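Local coordinates for protein glutamyl-tRNA synthetase (Methanothermobacter thermautotrophicus, PDB 3AII) that probably attaches glutamate to tRNA in two steps, first activating it with ATP as Glu-AMP and then transferring it to the acceptor end of the tRNA, at residues S169-M172 and E173-Y176; L213-R216 and E217-R221; A367-K370 and L371-I375; R394-L397 and E398-R402. All coordinates share one frame; numbering follows the deposited sequence. Where two conformers were deposited one is given.

All four contacts are local, made within one helix or at its end, and all are only partly buried. Contacts 1, 2 and 3 fall in the catalytic domain; contact 4 is where helix 386-397 runs out toward the beta-rich anticodon-binding region. Contacts 1 and 2 both sit at helix starts, their centres about 21 Å apart: the first has buried tyrosines and a buried methionine, the second is capped by an exposed glutamate, with an arginine side chain about 5 Å from the zinc. Contact 3 lies nearest the centre of the chain, apolar residues turned inward. It touches contact 4, a run of exposed glutamates, two of them bridged by water to helix atoms, ending in a buried alanine.

Contact 1. Residues S169-M172 and E173-Y176; sequences SDRM and ETYY
Arg171 stands at the N-cap of helix 172-184 and carries its side chain across Tyr175, one turn on. Taken from the backbone outward, its CB comes first, 3.7 Å from Tyr175 OH and nearly as close to CZ. Because CG stands beside the backbone N (chi1 -63°), the chain then runs past the phenol end of the tyrosine, with CD and NE both still near the hydroxyl. A bend at chi3 turns the guanidinium so that Tyr175 OH lies at its edge, in its plane, while the two flat groups stand 72° apart. At the tip, NH2 reaches Thr174 CG2 at 3.9 Å. The carbonyl of Arg171 engages the same tyrosine: Arg171 O accepts Tyr175 N at 3.1 Å, with a weak second bond from Thr174 N, and also sits over one face of the Tyr175 ring.

One residue further on the pattern repeats. Met172 O takes the amide Tyr176 N at 2.9 Å and lies 3.3 Å above the plane of the Tyr176 ring, toward its rim. The methionine chain, bent at chi2 and chi3, brings CE to 3.4 Å from Tyr176 OH, which is hydrogen-bonded to Val270 O. A water accepts from Glu173 N and donates to Asp170 O.

The polar tips of Arg171 and Tyr175 find their main partner in helix 274-284: Arg171 NE forms a salt bridge with Asp281, and Tyr175 OH bonds to the other oxygen of that carboxylate. One aspartate thus ties cap and first turn to another helix, and its negative charge probably steadies the arginine while polarising the buried phenol.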
loop_
_atom_site.group_PDB
_atom_site.type_symbol
_atom_site.label_atom_id
_atom_site.label_comp_id
_atom_site.label_asym_id
_atom_site.label_seq_id
_atom_site.Cartn_x
_atom_site.Cartn_y
_atom_site.Cartn_z
ATOM N N SER A 169 -12.724 9.660 16.532
ATOM C CA SER A 169 -13.184 11.018 16.802
ATOM C C SER A 169 -14.661 11.052 17.194
ATOM O O SER A 169 -15.149 12.069 17.676
ATOM C CB SER A 169 -12.905 11.954 15.619
ATOM O OG SER A 169 -13.562 11.508 14.455
ATOM N N ASP A 170 -15.363 9.932 17.024
ATOM C CA ASP A 170 -16.738 9.823 17.513
ATOM C C ASP A 170 -16.771 9.446 18.987
ATOM O O ASP A 170 -17.844 9.401 19.603
ATOM C CB ASP A 170 -17.492 8.719 16.764
ATOM C CG ASP A 170 -17.970 9.149 15.393
ATOM O OD1 ASP A 170 -18.110 8.256 14.530
ATOM O OD2 ASP A 170 -18.222 10.352 15.183
ATOM N N ARG A 171 -15.601 9.146 19.547
ATOM C CA ARG A 171 -15.510 8.574 20.885
ATOM C C ARG A 171 -14.905 9.503 21.931
ATOM O O ARG A 171 -14.520 9.055 23.009
ATOM C CB ARG A 171 -14.708 7.252 20.830
ATOM C CG ARG A 171 -15.404 6.179 19.971
ATOM C CD ARG A 171 -14.561 4.913 19.765
ATOM N NE ARG A 171 -14.213 4.222 21.011
ATOM C CZ ARG A 171 -15.023 3.373 21.647
ATOM N NH1 ARG A 171 -16.246 3.126 21.184
ATOM N NH2 ARG A 171 -14.619 2.786 22.768
ATOM N N MET A 172 -14.833 10.802 21.637
ATOM C CA MET A 172 -14.163 11.708 22.582
ATOM C C MET A 172 -14.708 11.620 24.013
ATOM O O MET A 172 -13.933 11.582 24.972
ATOM C CB MET A 172 -14.178 13.154 22.066
ATOM C CG MET A 172 -13.622 13.310 20.663
ATOM S SD MET A 172 -11.859 12.928 20.611
ATOM C CE MET A 172 -11.277 14.210 21.707
ATOM N N GLU A 173 -16.034 11.589 24.181
ATOM C CA GLU A 173 -16.607 11.546 25.522
ATOM C C GLU A 173 -16.257 10.253 26.243
ATOM O O GLU A 173 -16.211 10.205 27.471
ATOM C CB GLU A 173 -18.122 11.772 25.489
ATOM C CG GLU A 173 -18.492 13.124 24.910
ATOM C CD GLU A 173 -18.089 14.273 25.824
ATOM O OE1 GLU A 173 -17.892 14.034 27.041
ATOM O OE2 GLU A 173 -17.976 15.415 25.320
ATOM N N THR A 174 -16.004 9.206 25.462
ATOM C CA THR A 174 -15.580 7.944 26.045
ATOM C C THR A 174 -14.176 8.101 26.632
ATOM O O THR A 174 -13.902 7.673 27.763
ATOM C CB THR A 174 -15.606 6.822 24.990
ATOM O OG1 THR A 174 -16.966 6.602 24.574
ATOM C CG2 THR A 174 -15.030 5.533 25.546
ATOM N N TYR A 175 -13.277 8.720 25.865
ATOM C CA TYR A 175 -11.928 8.939 26.387
ATOM C C TYR A 175 -11.959 9.850 27.608
ATOM O O TYR A 175 -11.158 9.683 28.516
ATOM C CB TYR A 175 -10.992 9.500 25.311
ATOM C CG TYR A 175 -11.009 8.683 24.047
ATOM C CD1 TYR A 175 -10.773 7.307 24.086
ATOM C CD2 TYR A 175 -11.226 9.279 22.820
ATOM C CE1 TYR A 175 -10.794 6.555 22.930
ATOM C CE2 TYR A 175 -11.249 8.540 21.662
ATOM C CZ TYR A 175 -11.036 7.181 21.727
ATOM O OH TYR A 175 -11.071 6.446 20.571
ATOM N N TYR A 176 -12.857 10.831 27.613
ATOM C CA TYR A 176 -12.968 11.728 28.773
ATOM C C TYR A 176 -13.502 10.977 29.990
ATOM O O TYR A 176 -13.004 11.144 31.099
ATOM C CB TYR A 176 -13.880 12.917 28.442
ATOM C CG TYR A 176 -13.404 13.804 27.306
ATOM C CD1 TYR A 176 -12.068 13.832 26.907
ATOM C CD2 TYR A 176 -14.300 14.630 26.640
ATOM C CE1 TYR A 176 -11.655 14.638 25.862
ATOM C CE2 TYR A 176 -13.902 15.437 25.592
ATOM C CZ TYR A 176 -12.574 15.451 25.212
ATOM O OH TYR A 176 -12.197 16.283 24.182
HETATM O O HOH W 1 -18.127 10.980 22.111
#

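Contact 2. Residues L213-R216 and E217-R221; sequences LGFR and ENLQR
Leu213 sets its CD1 methyl squarely over the centre of the Arg221 guanidinium, 3.3 Å from Arg221 CZ, the two side chains crossing at about a right angle. Its other methyl, CD2, meets the Glu217 carboxylate, 3.7 Å from OE2. That same oxygen takes the amide of Gly214 in an almost straight bond, Gly214 N to Glu217 OE2 at 3.0 Å and 175°, using the anti lone pair. Beyond CG the glutamate runs on extended (chi2 178°), which carries OE2 back to the start of the helix.

Asn218 is buried; a water accepts from its ND2 and donates to Leu213 O, while OD1 bonds to Val190 N. On the flank facing helix 172-184, Leu219 CD2 touches both Phe215 CZ, at 3.9 Å, and Arg216 NH1, at 3.5 Å, and Phe215 CE2 lies over one face of the Arg216 guanidinium. Arg221 NH1 is held by Val190 O, beside the zinc bound by Cys191, Cys193, Cys208 and Cys210.

A glutamate three residues into the helix, returning to the N-cap amide while the amide of Asn218 bonds to Gly214 O, is half of a capping box, here with glycine as the N-cap residue.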
loop_
_atom_site.group_PDB
_atom_site.type_symbol
_atom_site.label_atom_id
_atom_site.label_comp_id
_atom_site.label_asym_id
_atom_site.label_seq_id
_atom_site.Cartn_x
_atom_site.Cartn_y
_atom_site.Cartn_z
ATOM N N LEU A 213 -1.436 15.150 44.058
ATOM C CA LEU A 213 -2.797 15.670 44.184
ATOM C C LEU A 213 -3.809 14.547 44.364
ATOM O O LEU A 213 -3.610 13.428 43.873
ATOM C CB LEU A 213 -3.186 16.510 42.960
ATOM C CG LEU A 213 -2.297 17.717 42.667
ATOM C CD1 LEU A 213 -2.759 18.409 41.394
ATOM C CD2 LEU A 213 -2.317 18.679 43.838
ATOM N N GLY A 214 -4.898 14.857 45.053
ATOM C CA GLY A 214 -5.986 13.917 45.230
ATOM C C GLY A 214 -6.987 13.932 44.088
ATOM O O GLY A 214 -6.870 14.708 43.137
ATOM N N PHE A 215 -7.990 13.069 44.190
ATOM C CA PHE A 215 -8.994 12.916 43.144
ATOM C C PHE A 215 -9.661 14.236 42.739
ATOM O O PHE A 215 -9.626 14.631 41.570
ATOM C CB PHE A 215 -10.043 11.901 43.607
ATOM C CG PHE A 215 -11.275 11.851 42.755
ATOM C CD1 PHE A 215 -11.191 11.608 41.395
ATOM C CD2 PHE A 215 -12.530 12.008 43.324
ATOM C CE1 PHE A 215 -12.330 11.549 40.621
ATOM C CE2 PHE A 215 -13.667 11.949 42.557
ATOM C CZ PHE A 215 -13.570 11.720 41.199
ATOM N N ARG A 216 -10.268 14.926 43.698
ATOM C CA ARG A 216 -11.045 16.117 43.359
ATOM C C ARG A 216 -10.166 17.270 42.872
ATOM O O ARG A 216 -10.580 18.031 41.997
ATOM C CB ARG A 216 -11.951 16.541 44.519
ATOM C CG ARG A 216 -13.084 15.568 44.784
ATOM C CD ARG A 216 -14.167 15.643 43.727
ATOM N NE ARG A 216 -15.167 14.595 43.907
ATOM C CZ ARG A 216 -16.228 14.424 43.126
ATOM N NH1 ARG A 216 -16.447 15.241 42.100
ATOM N NH2 ARG A 216 -17.072 13.429 43.366
ATOM N N GLU A 217 -8.955 17.373 43.416
ATOM C CA GLU A 217 -7.974 18.328 42.914
ATOM C C GLU A 217 -7.627 18.066 41.437
ATOM O O GLU A 217 -7.634 18.985 40.612
ATOM C CB GLU A 217 -6.704 18.292 43.760
ATOM C CG GLU A 217 -6.873 18.841 45.174
ATOM C CD GLU A 217 -5.588 18.732 45.982
ATOM O OE1 GLU A 217 -5.097 19.776 46.466
ATOM O OE2 GLU A 217 -5.062 17.605 46.118
ATOM N N ASN A 218 -7.321 16.813 41.112
ATOM C CA ASN A 218 -7.049 16.433 39.722
ATOM C C ASN A 218 -8.267 16.620 38.831
ATOM O O ASN A 218 -8.138 17.014 37.676
ATOM C CB ASN A 218 -6.574 14.980 39.634
ATOM C CG ASN A 218 -5.084 14.833 39.889
ATOM O OD1 ASN A 218 -4.271 15.556 39.320
ATOM N ND2 ASN A 218 -4.720 13.878 40.724
ATOM N N LEU A 219 -9.453 16.327 39.354
ATOM C CA LEU A 219 -10.644 16.399 38.523
ATOM C C LEU A 219 -10.919 17.848 38.141
ATOM O O LEU A 219 -11.338 18.141 37.023
ATOM C CB LEU A 219 -11.843 15.795 39.264
ATOM C CG LEU A 219 -13.103 15.519 38.446
ATOM C CD1 LEU A 219 -12.823 14.437 37.408
ATOM C CD2 LEU A 219 -14.272 15.113 39.367
ATOM N N GLN A 220 -10.680 18.755 39.087
ATOM C CA GLN A 220 -10.819 20.179 38.816
ATOM C C GLN A 220 -9.819 20.643 37.742
ATOM O O GLN A 220 -10.184 21.381 36.831
ATOM C CB GLN A 220 -10.642 20.983 40.112
ATOM C CG GLN A 220 -10.519 22.482 39.902
ATOM C CD GLN A 220 -11.789 23.107 39.391
ATOM O OE1 GLN A 220 -12.890 22.620 39.662
ATOM N NE2 GLN A 220 -11.651 24.201 38.650
ATOM N N ARG A 221 -8.571 20.203 37.849
ATOM C CA ARG A 221 -7.566 20.561 36.848
ATOM C C ARG A 221 -7.936 19.982 35.489
ATOM O O ARG A 221 -7.710 20.609 34.452
ATOM C CB ARG A 221 -6.197 20.022 37.228
ATOM C CG ARG A 221 -5.545 20.710 38.430
ATOM C CD ARG A 221 -4.081 20.313 38.465
ATOM N NE ARG A 221 -3.293 21.080 39.429
ATOM C CZ ARG A 221 -1.968 21.036 39.492
ATOM N NH1 ARG A 221 -1.296 20.270 38.642
ATOM N NH2 ARG A 221 -1.313 21.762 40.392
HETATM O O HOH W 2 -2.014 13.099 41.612
#

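Contact 3. Residues A367-K370 and L371-I375; sequences AIRK and LMVEI
Ile368 and Met372 make the apolar pair of this turn, with Ile368 CG2 4.5 Å from Met372 CG, a loose touch on the buried side of helix 365-375. Met372 CG sits closer to the backbone, 3.3 Å from Ile368 O, because it stands beside its own N (chi1 -59°). Val373 does likewise with one branch: CG2 lies 3.2 Å from Arg369 O, and CG1 points away from the backbone N.

Backbone bonds form the second group. Four successive i to i+4 links tie the segments, from Leu371 N to Ala367 O through to Glu374 N to Lys370 O. The straightest is Met372 N to Ile368 O, 3.1 Å long at 173°. This is an ordinary amphipathic alpha-helix of the catalytic domain: Ile368 and Met372 pack on helix 111-126, whose N-terminal end carries part of the predicted HIGH motif, whereas Ala367 and Leu371 face helix 386-397.

Charged groups come last. Lys370 is extended and crosses Glu374 at a slant; its CE is 4.2 Å from Glu374 OE1, but Lys370 NZ stays 5.3 Å from that oxygen, too far for a salt bridge. Glu374 OE2 pairs instead with Lys388 of helix 386-397. Arg369 was modelled in two conformers; the one described here makes a salt bridge with Glu122 and a hydrogen bond to Leu158 O.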
loop_
_atom_site.group_PDB
_atom_site.type_symbol
_atom_site.label_atom_id
_atom_site.label_comp_id
_atom_site.label_asym_id
_atom_site.label_seq_id
_atom_site.Cartn_x
_atom_site.Cartn_y
_atom_site.Cartn_z
ATOM N N ALA A 367 -1.634 -11.344 -5.121
ATOM C CA ALA A 367 -0.173 -11.381 -5.032
ATOM C C ALA A 367 0.278 -10.795 -3.696
ATOM O O ALA A 367 1.175 -11.326 -3.037
ATOM C CB ALA A 367 0.466 -10.610 -6.189
ATOM N N ILE A 368 -0.355 -9.694 -3.303
ATOM C CA ILE A 368 -0.059 -9.057 -2.023
ATOM C C ILE A 368 -0.432 -9.970 -0.864
ATOM O O ILE A 368 0.343 -10.136 0.089
ATOM C CB ILE A 368 -0.811 -7.723 -1.888
ATOM C CG1 ILE A 368 -0.392 -6.769 -3.004
ATOM C CG2 ILE A 368 -0.540 -7.098 -0.529
ATOM C CD1 ILE A 368 1.092 -6.576 -3.111
ATOM N N ARG A 369 -1.616 -10.566 -0.945
ATOM C CA ARG A 369 -2.063 -11.462 0.112
ATOM C C ARG A 369 -1.102 -12.634 0.250
ATOM O O ARG A 369 -0.714 -12.990 1.358
ATOM C CB ARG A 369 -3.490 -11.965 -0.131
ATOM C CG ARG A 369 -4.001 -12.869 0.991
ATOM C CD ARG A 369 -5.460 -13.259 0.799
ATOM N NE ARG A 369 -6.370 -12.118 0.886
ATOM C CZ ARG A 369 -6.921 -11.671 2.013
ATOM N NH1 ARG A 369 -7.738 -10.634 1.975
ATOM N NH2 ARG A 369 -6.658 -12.254 3.181
ATOM N N LYS A 370 -0.702 -13.217 -0.875
ATOM C CA LYS A 370 0.187 -14.377 -0.837
ATOM C C LYS A 370 1.536 -14.034 -0.214
ATOM O O LYS A 370 2.071 -14.806 0.584
ATOM C CB LYS A 370 0.373 -14.988 -2.233
ATOM C CG LYS A 370 1.348 -16.156 -2.240
ATOM C CD LYS A 370 1.228 -17.023 -3.480
ATOM C CE LYS A 370 2.270 -18.143 -3.442
ATOM N NZ LYS A 370 2.073 -19.160 -4.512
ATOM N N LEU A 371 2.067 -12.868 -0.563
ATOM C CA LEU A 371 3.338 -12.402 -0.017
ATOM C C LEU A 371 3.252 -12.307 1.500
ATOM O O LEU A 371 4.068 -12.886 2.222
ATOM C CB LEU A 371 3.688 -11.029 -0.581
ATOM C CG LEU A 371 4.952 -10.413 0.031
ATOM C CD1 LEU A 371 6.174 -11.253 -0.315
ATOM C CD2 LEU A 371 5.138 -8.980 -0.424
ATOM N N MET A 372 2.252 -11.581 1.982
ATOM C CA MET A 372 2.121 -11.365 3.422
ATOM C C MET A 372 1.877 -12.646 4.202
ATOM O O MET A 372 2.356 -12.788 5.329
ATOM C CB MET A 372 1.024 -10.341 3.722
ATOM C CG MET A 372 1.285 -8.988 3.076
ATOM S SD MET A 372 2.957 -8.396 3.388
ATOM C CE MET A 372 2.860 -6.737 2.726
ATOM N N VAL A 373 1.120 -13.562 3.622
ATOM C CA VAL A 373 0.843 -14.836 4.275
ATOM C C VAL A 373 2.111 -15.675 4.399
ATOM O O VAL A 373 2.378 -16.249 5.454
ATOM C CB VAL A 373 -0.235 -15.638 3.529
ATOM C CG1 VAL A 373 -0.261 -17.081 4.014
ATOM C CG2 VAL A 373 -1.607 -14.983 3.719
ATOM N N GLU A 374 2.892 -15.743 3.326
ATOM C CA GLU A 374 4.093 -16.576 3.339
ATOM C C GLU A 374 5.191 -16.001 4.238
ATOM O O GLU A 374 5.998 -16.745 4.787
ATOM C CB GLU A 374 4.598 -16.877 1.917
ATOM C CG GLU A 374 5.429 -15.790 1.257
ATOM C CD GLU A 374 5.778 -16.121 -0.195
ATOM O OE1 GLU A 374 5.264 -17.130 -0.728
ATOM O OE2 GLU A 374 6.564 -15.368 -0.808
ATOM N N ILE A 375 5.217 -14.682 4.391
ATOM C CA ILE A 375 6.109 -14.054 5.367
ATOM C C ILE A 375 5.622 -14.299 6.800
ATOM O O ILE A 375 6.426 -14.480 7.715
ATOM C CB ILE A 375 6.262 -12.541 5.119
ATOM C CG1 ILE A 375 7.036 -12.295 3.824
ATOM C CG2 ILE A 375 6.967 -11.874 6.294
ATOM C CD1 ILE A 375 7.115 -10.837 3.427
#

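Contact 4. Residues R394-L397 and E398-R402; sequences RSIL and EEEAR
Leu397 and Ala401 meet at the C-terminal end of an alpha-helix, 386-397, where the class I catalytic domain passes to the beta-rich anticodon-binding region. The last turn closes on Leu397 O, gripped by an i to i+4 bond from Ala401 N at 2.9 Å and an i to i+3 bond from Glu400 N at 3.1 Å; the second donor lies above the carbonyl plane, the first nearly in line with the carbonyl. Ala401 CB lies 3.3 Å from Leu397 O. One turn back, Glu398 N bonds to Arg394 O.

The Glu398 side chain runs back along the last turn of the helix: with CG between the backbone N and the carbonyl carbon (chi1 73°), CG comes within 3.2 Å of Arg394 O and OE1 within 3.8 Å of Arg394 CG. Arg394 NE stays 5.7 Å from Glu398 OE1 and bonds to Lys553 O. Glu400 lies alongside Ile396 and makes a salt bridge with Arg364.

Farther out, Phe536 of strand 535-541 touches Arg394, Leu397, Glu398 and Ala401. Waters span the exposed flank: one is hydrogen-bonded to Ser395 OG and donates to Glu398 OE2, and another donates to Ile396 O at 2.8 Å and to Glu400 OE1 at 3.0 Å.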
loop_
_atom_site.group_PDB
_atom_site.type_symbol
_atom_site.label_atom_id
_atom_site.label_comp_id
_atom_site.label_asym_id
_atom_site.label_seq_id
_atom_site.Cartn_x
_atom_site.Cartn_y
_atom_site.Cartn_z
ATOM N N ARG A 394 3.678 -12.021 -11.469
ATOM C CA ARG A 394 4.008 -12.614 -12.763
ATOM C C ARG A 394 3.443 -14.036 -12.872
ATOM O O ARG A 394 2.881 -14.410 -13.898
ATOM C CB ARG A 394 5.522 -12.611 -12.965
ATOM C CG ARG A 394 5.983 -13.193 -14.298
ATOM C CD ARG A 394 7.510 -13.096 -14.432
ATOM N NE ARG A 394 7.971 -11.716 -14.293
ATOM C CZ ARG A 394 8.669 -11.247 -13.259
ATOM N NH1 ARG A 394 9.025 -9.965 -13.231
ATOM N NH2 ARG A 394 9.023 -12.051 -12.262
ATOM N N SER A 395 3.556 -14.811 -11.796
ATOM C CA SER A 395 3.007 -16.161 -11.781
ATOM C C SER A 395 1.514 -16.173 -12.065
ATOM O O SER A 395 1.008 -17.091 -12.707
ATOM C CB SER A 395 3.331 -16.868 -10.467
ATOM O OG SER A 395 4.735 -17.035 -10.369
ATOM N N ILE A 396 0.817 -15.140 -11.608
ATOM C CA ILE A 396 -0.604 -15.012 -11.899
ATOM C C ILE A 396 -0.847 -14.538 -13.332
ATOM O O ILE A 396 -1.590 -15.161 -14.084
ATOM C CB ILE A 396 -1.294 -14.044 -10.929
ATOM C CG1 ILE A 396 -1.185 -14.567 -9.494
ATOM C CG2 ILE A 396 -2.762 -13.853 -11.327
ATOM C CD1 ILE A 396 -1.645 -13.564 -8.455
ATOM N N LEU A 397 -0.223 -13.430 -13.710
ATOM C CA LEU A 397 -0.483 -12.838 -15.012
ATOM C C LEU A 397 -0.027 -13.726 -16.171
ATOM O O LEU A 397 -0.651 -13.741 -17.232
ATOM C CB LEU A 397 0.173 -11.459 -15.123
ATOM C CG LEU A 397 -0.371 -10.375 -14.205
ATOM C CD1 LEU A 397 0.271 -9.024 -14.550
ATOM C CD2 LEU A 397 -1.883 -10.321 -14.341
ATOM N N GLU A 398 1.066 -14.460 -15.993
ATOM C CA GLU A 398 1.614 -15.180 -17.139
ATOM C C GLU A 398 0.688 -16.302 -17.586
ATOM O O GLU A 398 0.847 -16.832 -18.680
ATOM C CB GLU A 398 3.032 -15.704 -16.872
ATOM C CG GLU A 398 3.094 -16.879 -15.937
ATOM C CD GLU A 398 4.517 -17.206 -15.528
ATOM O OE1 GLU A 398 5.451 -16.530 -16.021
ATOM O OE2 GLU A 398 4.696 -18.137 -14.714
ATOM N N GLU A 399 -0.292 -16.642 -16.758
ATOM C CA GLU A 399 -1.193 -17.736 -17.099
ATOM C C GLU A 399 -2.450 -17.277 -17.820
ATOM O O GLU A 399 -3.216 -18.101 -18.317
ATOM C CB GLU A 399 -1.573 -18.542 -15.855
ATOM C CG GLU A 399 -0.419 -19.347 -15.270
ATOM C CD GLU A 399 0.256 -20.246 -16.297
ATOM O OE1 GLU A 399 1.443 -20.584 -16.102
ATOM O OE2 GLU A 399 -0.395 -20.610 -17.302
ATOM N N GLU A 400 -2.675 -15.969 -17.886
ATOM C CA GLU A 400 -3.928 -15.497 -18.458
ATOM C C GLU A 400 -3.848 -14.213 -19.273
ATOM O O GLU A 400 -4.750 -13.932 -20.058
ATOM C CB GLU A 400 -4.984 -15.334 -17.366
ATOM C CG GLU A 400 -4.651 -14.266 -16.337
ATOM C CD GLU A 400 -5.746 -14.110 -15.296
ATOM O OE1 GLU A 400 -5.600 -14.667 -14.186
ATOM O OE2 GLU A 400 -6.752 -13.429 -15.587
ATOM N N ALA A 401 -2.790 -13.428 -19.092
ATOM C CA ALA A 401 -2.721 -12.126 -19.751
ATOM C C ALA A 401 -2.568 -12.259 -21.274
ATOM O O ALA A 401 -1.658 -12.946 -21.753
ATOM C CB ALA A 401 -1.566 -11.295 -19.176
ATOM N N ARG A 402 -3.429 -11.577 -22.028
ATOM C CA ARG A 402 -3.381 -11.617 -23.493
ATOM C C ARG A 402 -2.088 -10.978 -23.990
ATOM O O ARG A 402 -1.623 -9.989 -23.416
ATOM C CB ARG A 402 -4.584 -10.876 -24.097
ATOM C CG ARG A 402 -5.922 -11.484 -23.701
ATOM C CD ARG A 402 -7.094 -10.564 -24.063
ATOM N NE ARG A 402 -7.395 -10.566 -25.491
ATOM C CZ ARG A 402 -8.332 -11.321 -26.062
ATOM N NH1 ARG A 402 -8.533 -11.258 -27.371
ATOM N NH2 ARG A 402 -9.069 -12.146 -25.322
HETATM O O HOH W 3 2.375 -19.469 -13.401
HETATM O O HOH W 4 5.326 -19.322 -11.877
HETATM O O HOH W 5 -3.716 -16.796 -13.135
#